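Local coordinates for alpha-1,3-glucanase (Bacillus circulans, PDB 5ZRU), which probably hydrolyses alpha-1,3-glucan as a glycoside hydrolase of family 87, the chain here being its catalytic unit with bound calcium and zinc, at residues V77-T82 with V108-Y113. Numbering follows the deposited sequence.
With PE5 (3,6,9,12,15,18,21,24-octaoxahexacosan-1-ol), chain C.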
loop_
_atom_site.group_PDB
_atom_site.type_symbol
_atom_site.label_atom_id
_atom_site.label_comp_id
_atom_site.label_asym_id
_atom_site.label_seq_id
_atom_site.Cartn_x
_atom_site.Cartn_y
_atom_site.Cartn_z
ATOM N N VAL A 77 13.947 -0.849 13.612
ATOM C CA VAL A 77 12.774 -1.632 13.983
ATOM C C VAL A 77 11.520 -0.926 13.486
ATOM O O VAL A 77 11.330 0.264 13.747
ATOM C CB VAL A 77 12.672 -1.860 15.504
ATOM C CG1 VAL A 77 11.491 -2.794 15.807
ATOM C CG2 VAL A 77 13.981 -2.444 16.061
ATOM N N THR A 78 10.652 -1.674 12.814
ATOM C CA THR A 78 9.315 -1.215 12.461
ATOM C C THR A 78 8.317 -2.096 13.196
ATOM O O THR A 78 8.529 -3.304 13.325
ATOM C CB THR A 78 9.071 -1.287 10.949
ATOM O OG1 THR A 78 10.115 -0.586 10.269
ATOM C CG2 THR A 78 7.736 -0.648 10.590
ATOM N N MET A 79 7.258 -1.489 13.722
ATOM C CA MET A 79 6.239 -2.233 14.455
ATOM C C MET A 79 4.877 -1.934 13.851
ATOM O O MET A 79 4.519 -0.765 13.681
ATOM C CB MET A 79 6.237 -1.872 15.948
ATOM C CG MET A 79 5.112 -2.592 16.735
ATOM S SD MET A 79 5.181 -2.265 18.515
ATOM C CE MET A 79 4.807 -0.514 18.537
ATOM N N ARG A 80 4.122 -2.984 13.529
ATOM C CA ARG A 80 2.722 -2.839 13.147
ATOM C C ARG A 80 1.869 -3.113 14.377
ATOM O O ARG A 80 1.993 -4.178 15.001
ATOM C CB ARG A 80 2.352 -3.768 11.993
ATOM C CG ARG A 80 0.947 -3.507 11.437
ATOM C CD ARG A 80 0.744 -4.228 10.121
ATOM N NE ARG A 80 -0.508 -3.841 9.475
ATOM C CZ ARG A 80 -1.640 -4.533 9.554
ATOM N NH1 ARG A 80 -1.695 -5.663 10.256
ATOM N NH2 ARG A 80 -2.722 -4.096 8.916
ATOM N N PHE A 81 1.016 -2.151 14.728
ATOM C CA PHE A 81 0.329 -2.146 16.015
ATOM C C PHE A 81 -1.092 -1.632 15.825
ATOM O O PHE A 81 -1.431 -1.050 14.788
ATOM C CB PHE A 81 1.057 -1.249 17.035
ATOM C CG PHE A 81 0.871 0.219 16.755
ATOM C CD1 PHE A 81 1.640 0.843 15.787
ATOM C CD2 PHE A 81 -0.117 0.950 17.399
ATOM C CE1 PHE A 81 1.452 2.189 15.481
ATOM C CE2 PHE A 81 -0.325 2.283 17.101
ATOM C CZ PHE A 81 0.470 2.913 16.137
ATOM N N THR A 82 -1.916 -1.802 16.866
ATOM C CA THR A 82 -3.228 -1.162 16.927
ATOM C C THR A 82 -3.432 -0.581 18.321
ATOM O O THR A 82 -2.889 -1.087 19.308
ATOM C CB THR A 82 -4.378 -2.147 16.593
ATOM O OG1 THR A 82 -5.643 -1.480 16.731
ATOM C CG2 THR A 82 -4.359 -3.344 17.547
ATOM N N VAL A 108 8.299 4.202 23.144
ATOM C CA VAL A 108 7.957 4.575 21.775
ATOM C C VAL A 108 6.596 5.261 21.800
ATOM O O VAL A 108 5.600 4.612 22.150
ATOM C CB VAL A 108 7.934 3.352 20.847
ATOM C CG1 VAL A 108 7.479 3.758 19.443
ATOM C CG2 VAL A 108 9.300 2.726 20.788
ATOM N N PRO A 109 6.503 6.538 21.444
ATOM C CA PRO A 109 5.188 7.181 21.368
ATOM C C PRO A 109 4.362 6.592 20.233
ATOM O O PRO A 109 4.887 6.224 19.178
ATOM C CB PRO A 109 5.520 8.658 21.106
ATOM C CG PRO A 109 6.999 8.796 21.362
ATOM C CD PRO A 109 7.595 7.455 21.078
ATOM N N LEU A 110 3.051 6.514 20.471
ATOM C CA LEU A 110 2.089 5.913 19.557
ATOM C C LEU A 110 0.852 6.792 19.478
ATOM O O LEU A 110 0.524 7.510 20.429
ATOM C CB LEU A 110 1.664 4.503 20.021
ATOM C CG LEU A 110 2.785 3.480 20.185
ATOM C CD1 LEU A 110 2.218 2.239 20.850
ATOM C CD2 LEU A 110 3.408 3.154 18.819
ATOM N N THR A 111 0.144 6.714 18.352
ATOM C CA THR A 111 -1.104 7.459 18.229
ATOM C C THR A 111 -2.047 6.702 17.305
ATOM O O THR A 111 -1.603 5.964 16.414
ATOM C CB THR A 111 -0.870 8.893 17.714
ATOM O OG1 THR A 111 -2.114 9.612 17.693
ATOM C CG2 THR A 111 -0.287 8.875 16.299
ATOM N N SER A 112 -3.354 6.874 17.531
ATOM C CA SER A 112 -4.356 6.408 16.577
ATOM C C SER A 112 -4.867 7.540 15.697
ATOM O O SER A 112 -5.841 7.347 14.964
ATOM C CB SER A 112 -5.524 5.707 17.293
ATOM O OG SER A 112 -6.059 6.481 18.361
ATOM N N TYR A 113 -4.198 8.700 15.733
ATOM C CA TYR A 113 -4.584 9.861 14.924
ATOM C C TYR A 113 -4.714 9.517 13.444
ATOM O O TYR A 113 -5.696 9.891 12.791
ATOM C CB TYR A 113 -3.554 10.981 15.106
ATOM C CG TYR A 113 -3.774 12.192 14.206
ATOM C CD1 TYR A 113 -4.656 13.204 14.580
ATOM C CD2 TYR A 113 -3.097 12.326 12.994
ATOM C CE1 TYR A 113 -4.864 14.321 13.781
ATOM C CE2 TYR A 113 -3.306 13.451 12.171
ATOM C CZ TYR A 113 -4.186 14.437 12.583
ATOM O OH TYR A 113 -4.402 15.546 11.810
HETATM C C48 PE5 C . 2.794 16.236 13.504
HETATM C C50 PE5 C . 1.781 15.108 13.277
HETATM O O1 PE5 C . 1.142 14.784 14.484
HETATM C C1 PE5 C . 0.141 13.809 14.379
HETATM C C2 PE5 C . -0.352 13.384 15.765
HETATM O O2 PE5 C . 0.686 12.756 16.463
HETATM C C3 PE5 C . 0.420 12.446 17.801
HETATM C C4 PE5 C . 1.668 11.828 18.446
HETATM O O3 PE5 C . 2.073 10.699 17.719
HETATM C C5 PE5 C . 3.155 9.974 18.239
HETATM C C6 PE5 C . 4.186 9.678 17.140
HETATM O O4 PE5 C . 3.904 8.482 16.458
HETATM C C7 PE5 C . 4.110 8.503 15.069
HETATM C C8 PE5 C . 5.522 8.995 14.742
HETATM O O5 PE5 C . 5.589 9.346 13.396
HETATM C C9 PE5 C . 6.741 10.057 13.029
HETATM C C10 PE5 C . 7.664 9.124 12.258
HETATM O O6 PE5 C . 8.925 9.123 12.857
HETATM C C11 PE5 C . 9.712 8.006 12.563
HETATM C C12 PE5 C . 10.924 7.961 13.483
HETATM O O7 PE5 C . 12.051 8.058 12.670
HETATM C C13 PE5 C . 13.126 7.248 13.046
HETATM C C14 PE5 C . 14.411 7.887 12.525
HETATM O O8 PE5 C . 14.274 9.277 12.613
HETATM C C15 PE5 C . 15.345 10.032 12.109
HETATM C C16 PE5 C . 15.979 10.841 13.249
HETATM O O52 PE5 C . 15.651 12.198 13.142
#
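L110 lays its CD2 methyl over one face of the F81 ring, 4.0 Å from the centroid and 10° off the normal, a CH-pi contact almost centred on the ring. A chi1 of 74° leaves CG of F81 flanked by its own N and C, and the ring reaches across to the strand 103-111. F81 and L110 run alongside one another with opposed directions, and F81 CZ lies 3.7 Å from T111 O, which meets the ring edge-on in its plane. M79 adds its terminal methyl: the chain is extended through chi2 and bends at chi3 (66°), bringing CE to 3.9 Å from L110 CD2. One leucine methyl thus serves both the aromatic face and the methionine tip.

The bond to CB of T111 points away from strand 77-82. T111 OG1, also hydrogen-bonded to N93 OD1, accepts a hydrogen bond from the backbone N of Y113 at 3.0 Å, closing an ST turn where the strand ends, while T111 CG2 lies 3.3 Å from O3 of the bound polyether.

No hydrogen bond links the segments. The axes of 77-82 and 108-111, from different antiparallel sheets, come within 8.9 Å and pack through apolar side chains, consistent with a galactose-binding-like beta-sandwich in catalytic domain D1.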